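Local atomic coordinates of methane monooxygenase hydroxylase, MmoD (Methylosinus sporium, PDB entry 6D7K), a protein that binds the hydroxylase component of soluble methane monooxygenase and probably holds it in check as a regulatory partner. Residues I17-D22 with L53-S58; W36-L41 with A63-H68. All coordinates share one frame; numbering follows the deposited sequence.

How the contacts relate
From the N terminus the chain lays down strands 17-21, 25-31, 36-42 and 45-52 as one antiparallel sheet in sequential order, then enters helix 55-74, which packs against the sheet. Contact 1 closes a loop of 30 intervening residues, mostly strand, bringing the first turn of the helix back to the outer strand 17-21. Contact 2 starts within that loop and closes one of 21 residues, from strand 36-42 to the middle of the same helix, so the two contacts cross along the chain. Their centres are about 8 Å apart. They meet where Ser54 CA lies 3.5 Å from Trp36 CD1, and again where the ring of His20 packs on Leu66.

Contact 1: residues I17-D22 with L53-S58; sequences ILIHSD and LSFDSS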
loop_
_atom_site.group_PDB
_atom_site.type_symbol
_atom_site.label_atom_id
_atom_site.label_comp_id
_atom_site.label_asym_id
_atom_site.label_seq_id
_atom_site.Cartn_x
_atom_site.Cartn_y
_atom_site.Cartn_z
ATOM N N ILE H 17 -9.382 -18.738 -24.899
ATOM C CA ILE H 17 -9.961 -20.074 -24.866
ATOM C C ILE H 17 -10.186 -20.447 -23.411
ATOM O O ILE H 17 -9.300 -20.243 -22.579
ATOM C CB ILE H 17 -9.029 -21.093 -25.561
ATOM C CG1 ILE H 17 -8.909 -20.782 -27.053
ATOM C CG2 ILE H 17 -9.472 -22.539 -25.325
ATOM C CD1 ILE H 17 -10.096 -21.209 -27.849
ATOM N N LEU H 18 -11.363 -20.983 -23.101
ATOM C CA LEU H 18 -11.685 -21.400 -21.740
ATOM C C LEU H 18 -11.151 -22.805 -21.487
ATOM O O LEU H 18 -11.609 -23.765 -22.114
ATOM C CB LEU H 18 -13.192 -21.369 -21.523
ATOM C CG LEU H 18 -13.579 -21.922 -20.160
ATOM C CD1 LEU H 18 -13.353 -20.855 -19.112
ATOM C CD2 LEU H 18 -15.006 -22.371 -20.164
ATOM N N ILE H 19 -10.212 -22.944 -20.552
ATOM C CA ILE H 19 -9.599 -24.241 -20.288
ATOM C C ILE H 19 -10.026 -24.862 -18.957
ATOM O O ILE H 19 -9.777 -26.060 -18.745
ATOM C CB ILE H 19 -8.054 -24.171 -20.381
ATOM C CG1 ILE H 19 -7.462 -23.131 -19.422
ATOM C CG2 ILE H 19 -7.610 -23.888 -21.805
ATOM C CD1 ILE H 19 -5.940 -23.243 -19.255
ATOM N N HIS H 20 -10.666 -24.110 -18.065
ATOM C CA HIS H 20 -11.201 -24.695 -16.836
ATOM C C HIS H 20 -12.449 -23.944 -16.408
ATOM O O HIS H 20 -12.510 -22.717 -16.505
ATOM C CB HIS H 20 -10.184 -24.672 -15.695
ATOM C CG HIS H 20 -10.597 -25.480 -14.511
ATOM N ND1 HIS H 20 -10.257 -26.806 -14.366
ATOM C CD2 HIS H 20 -11.317 -25.152 -13.412
ATOM C CE1 HIS H 20 -10.760 -27.264 -13.232
ATOM N NE2 HIS H 20 -11.400 -26.277 -12.630
ATOM N N SER H 21 -13.441 -24.690 -15.937
ATOM C CA SER H 21 -14.690 -24.096 -15.470
ATOM C C SER H 21 -15.325 -25.074 -14.509
ATOM O O SER H 21 -15.664 -26.188 -14.904
ATOM C CB SER H 21 -15.635 -23.797 -16.613
ATOM O OG SER H 21 -16.600 -22.852 -16.192
ATOM N N ASP H 22 -15.451 -24.678 -13.252
ATOM C CA ASP H 22 -16.225 -25.440 -12.291
ATOM C C ASP H 22 -16.989 -24.435 -11.429
ATOM O O ASP H 22 -17.073 -23.244 -11.760
ATOM C CB ASP H 22 -15.324 -26.412 -11.514
ATOM C CG ASP H 22 -14.301 -25.709 -10.639
ATOM O OD1 ASP H 22 -14.524 -24.546 -10.227
ATOM O OD2 ASP H 22 -13.258 -26.335 -10.353
ATOM N N LEU H 53 4.562 -22.361 -22.647
ATOM C CA LEU H 53 5.057 -22.482 -24.014
ATOM C C LEU H 53 3.970 -22.864 -25.015
ATOM O O LEU H 53 4.147 -22.632 -26.214
ATOM C CB LEU H 53 6.181 -23.514 -24.089
ATOM C CG LEU H 53 7.439 -23.332 -23.231
ATOM C CD1 LEU H 53 8.439 -24.446 -23.468
ATOM C CD2 LEU H 53 8.094 -21.964 -23.457
ATOM N N SER H 54 2.852 -23.429 -24.562
ATOM C CA SER H 54 1.870 -23.974 -25.488
ATOM C C SER H 54 0.526 -24.101 -24.792
ATOM O O SER H 54 0.452 -24.140 -23.563
ATOM C CB SER H 54 2.300 -25.348 -26.000
ATOM O OG SER H 54 2.008 -26.324 -25.026
ATOM N N PHE H 55 -0.539 -24.200 -25.599
ATOM C CA PHE H 55 -1.845 -24.552 -25.053
ATOM C C PHE H 55 -1.722 -25.744 -24.119
ATOM O O PHE H 55 -2.215 -25.711 -22.985
ATOM C CB PHE H 55 -2.846 -24.848 -26.179
ATOM C CG PHE H 55 -4.262 -25.119 -25.693
ATOM C CD1 PHE H 55 -5.113 -24.061 -25.359
ATOM C CD2 PHE H 55 -4.743 -26.426 -25.579
ATOM C CE1 PHE H 55 -6.412 -24.299 -24.907
ATOM C CE2 PHE H 55 -6.043 -26.682 -25.129
ATOM C CZ PHE H 55 -6.879 -25.619 -24.791
ATOM N N ASP H 56 -1.033 -26.799 -24.567
ATOM C CA ASP H 56 -0.948 -28.026 -23.777
ATOM C C ASP H 56 -0.418 -27.746 -22.374
ATOM O O ASP H 56 -0.985 -28.221 -21.380
ATOM C CB ASP H 56 -0.048 -29.062 -24.463
ATOM C CG ASP H 56 -0.402 -29.312 -25.927
ATOM O OD1 ASP H 56 -0.455 -28.351 -26.741
ATOM O OD2 ASP H 56 -0.577 -30.502 -26.264
ATOM N N SER H 57 0.700 -27.000 -22.271
ATOM C CA SER H 57 1.312 -26.733 -20.966
ATOM C C SER H 57 0.573 -25.644 -20.187
ATOM O O SER H 57 0.693 -25.591 -18.961
ATOM C CB SER H 57 2.800 -26.379 -21.129
ATOM O OG SER H 57 3.047 -25.450 -22.180
ATOM N N SER H 58 -0.186 -24.785 -20.872
ATOM C CA SER H 58 -1.150 -23.935 -20.192
ATOM C C SER H 58 -2.093 -24.764 -19.339
ATOM O O SER H 58 -2.345 -24.438 -18.169
ATOM C CB SER H 58 -1.948 -23.134 -21.211
ATOM O OG SER H 58 -1.162 -22.122 -21.802
#
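Two isoleucines from one strand converge on a single ring carbon: Phe55 CE1 lies 3.6 Å from Ile17 CG2 and 3.4 Å from Ile19 CG2. The Ile19 methyl also reaches Phe55 CZ; Ile17 lies athwart the phenylalanine side chain, and Ile19 runs antiparallel alongside it. Phe55 CG is turned opposite its own backbone N (chi1 -176°), which carries the ring out from the helix start to strand 17-21. The other branch of Ile19 ends at CD1, 3.9 Å from Ser58 O. Replacing Ile19 with alanine removes both branches and would probably leave CE1 and CZ of the Phe55 ring with only Ile17 of this strand against them, and open a gap beside Ser58. This is an outermost strand of the four-stranded antiparallel sheet, and just here it carries a classic beta bulge, Ile19 and His20 both facing Ala27. On the helix side a capping box starts the first turn: Ser57 N donates to Ser54 OG at 3.1 Å, nearly straight at 166°, and Ser54 N returns a weak bond to Ser57 OG. Each hydroxyl also hydrogen-bonds to an acidic side chain on another protein's chain. From within the bulge, His20 NE2 donates to Asp22 OD2, 2.9 Å away, in its own ring plane but from above the carboxylate plane; OD2 also pairs with Lys70.

Contact 2: residues W36-L41 with A63-H68; sequences WRWEIL and AHVLSH
The indole of Trp38 is the flat group that touches the helix segment, and it does so at the far end of its six-membered ring, where CH2 lies 4.1 Å from Val65 CG2. The methyl arrives aslant. Ser58, Ala61 and Val62, from earlier in the same helix, also pack against the indole, an acidic side chain of another protein's chain adds a further contact, and NE1 makes a weak hydrogen bond to Ser52 OG. This is a helix laid against an antiparallel sheet, and strand 36-41 runs nearly along it: the segment axes come within 10.2 Å and their directions differ by 20°. Alternation along the strand sends Trp38 and Ile40 toward the helix.

Ile40 works as a fork. One prong is extended (chi2 174°) and carries CD1 to Val65 CG1, 3.7 Å away. The other is CG2, set opposite the backbone N, which meets Leu66 CD2 at 3.6 Å, the two side chains lying alongside and pointing opposite ways. Leu66 also touches Tyr25 of strand 25-31, so it spans from one strand to another. The four touching side chains are buried and their contacts apolar. On the same helical segment, His64 ND1 and His68 ND1 hydrogen-bond to the other protein's chain, so this part of the helix serves both the core and the complex. Val65 divides its two methyls between the strand residues, CG2 to Trp38 and CG1 to Ile40, and its CB sits 3.8 Å from Ile40 CD1.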
loop_
_atom_site.group_PDB
_atom_site.type_symbol
_atom_site.label_atom_id
_atom_site.label_comp_id
_atom_site.label_asym_id
_atom_site.label_seq_id
_atom_site.Cartn_x
_atom_site.Cartn_y
_atom_site.Cartn_z
ATOM N N TRP H 36 2.034 -18.213 -24.434
ATOM C CA TRP H 36 0.615 -18.314 -24.190
ATOM C C TRP H 36 0.359 -17.737 -22.808
ATOM O O TRP H 36 1.038 -18.050 -21.907
ATOM C CB TRP H 36 0.123 -19.754 -24.272
ATOM C CG TRP H 36 -0.043 -20.348 -25.592
ATOM C CD1 TRP H 36 0.909 -20.744 -26.393
ATOM C CD2 TRP H 36 -1.251 -20.705 -26.220
ATOM N NE1 TRP H 36 0.416 -21.291 -27.498
ATOM C CE2 TRP H 36 -0.932 -21.277 -27.414
ATOM C CE3 TRP H 36 -2.585 -20.568 -25.892
ATOM C CZ2 TRP H 36 -1.875 -21.720 -28.275
ATOM C CZ3 TRP H 36 -3.489 -20.987 -26.740
ATOM C CH2 TRP H 36 -3.151 -21.568 -27.910
ATOM N N ARG H 37 -0.627 -16.881 -22.660
ATOM C CA ARG H 37 -0.939 -16.253 -21.406
ATOM C C ARG H 37 -2.147 -16.808 -20.747
ATOM O O ARG H 37 -3.142 -16.841 -21.306
ATOM C CB ARG H 37 -1.149 -14.772 -21.629
ATOM C CG ARG H 37 -0.674 -13.901 -20.515
ATOM C CD ARG H 37 -1.636 -12.802 -20.170
ATOM N NE ARG H 37 -1.330 -11.603 -20.912
ATOM C CZ ARG H 37 -0.886 -10.470 -20.394
ATOM N NH1 ARG H 37 -0.725 -10.338 -19.108
ATOM N NH2 ARG H 37 -0.604 -9.464 -21.180
ATOM N N TRP H 38 -2.072 -17.199 -19.505
ATOM C CA TRP H 38 -3.254 -17.752 -18.879
ATOM C C TRP H 38 -3.563 -16.988 -17.597
ATOM O O TRP H 38 -2.686 -16.357 -17.002
ATOM C CB TRP H 38 -3.078 -19.254 -18.597
ATOM C CG TRP H 38 -1.774 -19.680 -17.953
ATOM C CD1 TRP H 38 -0.680 -20.211 -18.585
ATOM C CD2 TRP H 38 -1.451 -19.664 -16.555
ATOM N NE1 TRP H 38 0.301 -20.511 -17.668
ATOM C CE2 TRP H 38 -0.151 -20.181 -16.417
ATOM C CE3 TRP H 38 -2.133 -19.255 -15.411
ATOM C CZ2 TRP H 38 0.473 -20.299 -15.190
ATOM C CZ3 TRP H 38 -1.506 -19.377 -14.195
ATOM C CH2 TRP H 38 -0.216 -19.888 -14.094
ATOM N N GLU H 39 -4.838 -17.033 -17.192
ATOM C CA GLU H 39 -5.315 -16.427 -15.951
ATOM C C GLU H 39 -6.316 -17.355 -15.281
ATOM O O GLU H 39 -7.016 -18.128 -15.944
ATOM C CB GLU H 39 -5.971 -15.074 -16.190
ATOM C CG GLU H 39 -6.658 -15.013 -17.513
ATOM C CD GLU H 39 -7.519 -13.779 -17.666
ATOM O OE1 GLU H 39 -8.152 -13.623 -18.743
ATOM O OE2 GLU H 39 -7.557 -12.966 -16.713
ATOM N N ILE H 40 -6.387 -17.258 -13.959
ATOM C CA ILE H 40 -7.297 -18.053 -13.148
ATOM C C ILE H 40 -8.204 -17.102 -12.383
ATOM O O ILE H 40 -7.727 -16.114 -11.809
ATOM C CB ILE H 40 -6.525 -18.965 -12.182
ATOM C CG1 ILE H 40 -5.557 -19.859 -12.963
ATOM C CG2 ILE H 40 -7.505 -19.776 -11.324
ATOM C CD1 ILE H 40 -4.636 -20.701 -12.068
ATOM N N LEU H 41 -9.509 -17.387 -12.377
ATOM C CA LEU H 41 -10.475 -16.571 -11.641
ATOM C C LEU H 41 -11.144 -17.421 -10.580
ATOM O O LEU H 41 -11.421 -18.605 -10.801
ATOM C CB LEU H 41 -11.543 -15.953 -12.539
ATOM C CG LEU H 41 -11.120 -14.925 -13.590
ATOM C CD1 LEU H 41 -10.048 -15.475 -14.477
ATOM C CD2 LEU H 41 -12.313 -14.510 -14.446
ATOM N N ALA H 63 -3.621 -26.554 -14.023
ATOM C CA ALA H 63 -4.013 -27.672 -13.166
ATOM C C ALA H 63 -3.151 -27.726 -11.901
ATOM O O ALA H 63 -3.657 -27.996 -10.804
ATOM C CB ALA H 63 -3.956 -28.989 -13.945
ATOM N N HIS H 64 -1.853 -27.461 -12.021
ATOM C CA HIS H 64 -1.005 -27.436 -10.837
ATOM C C HIS H 64 -1.495 -26.380 -9.858
ATOM O O HIS H 64 -1.755 -26.671 -8.685
ATOM C CB HIS H 64 0.447 -27.155 -11.230
ATOM C CG HIS H 64 1.189 -28.344 -11.761
ATOM N ND1 HIS H 64 1.103 -29.596 -11.192
ATOM C CD2 HIS H 64 2.067 -28.457 -12.789
ATOM C CE1 HIS H 64 1.878 -30.432 -11.859
ATOM N NE2 HIS H 64 2.470 -29.767 -12.835
ATOM N N VAL H 65 -1.619 -25.136 -10.330
ATOM C CA VAL H 65 -1.998 -24.027 -9.455
ATOM C C VAL H 65 -3.361 -24.267 -8.830
ATOM O O VAL H 65 -3.593 -23.902 -7.672
ATOM C CB VAL H 65 -1.995 -22.698 -10.223
ATOM C CG1 VAL H 65 -2.376 -21.582 -9.278
ATOM C CG2 VAL H 65 -0.652 -22.440 -10.893
ATOM N N LEU H 66 -4.298 -24.852 -9.593
ATOM C CA LEU H 66 -5.632 -25.126 -9.048
ATOM C C LEU H 66 -5.584 -26.210 -7.976
ATOM O O LEU H 66 -6.259 -26.103 -6.948
ATOM C CB LEU H 66 -6.601 -25.512 -10.168
ATOM C CG LEU H 66 -7.074 -24.364 -11.066
ATOM C CD1 LEU H 66 -8.079 -24.850 -12.071
ATOM C CD2 LEU H 66 -7.671 -23.248 -10.256
ATOM N N SER H 67 -4.806 -27.266 -8.192
ATOM C CA SER H 67 -4.639 -28.244 -7.128
ATOM C C SER H 67 -4.222 -27.554 -5.842
ATOM O O SER H 67 -4.644 -27.949 -4.750
ATOM C CB SER H 67 -3.615 -29.297 -7.542
ATOM O OG SER H 67 -2.678 -29.543 -6.514
ATOM N N HIS H 68 -3.428 -26.493 -5.956
ATOM C CA HIS H 68 -2.953 -25.795 -4.772
ATOM C C HIS H 68 -4.078 -24.982 -4.158
ATOM O O HIS H 68 -4.349 -25.090 -2.959
ATOM C CB HIS H 68 -1.741 -24.921 -5.135
ATOM C CG HIS H 68 -1.475 -23.808 -4.171
ATOM N ND1 HIS H 68 -1.130 -24.028 -2.854
ATOM C CD2 HIS H 68 -1.520 -22.464 -4.331
ATOM C CE1 HIS H 68 -0.984 -22.865 -2.241
ATOM N NE2 HIS H 68 -1.209 -21.900 -3.116
#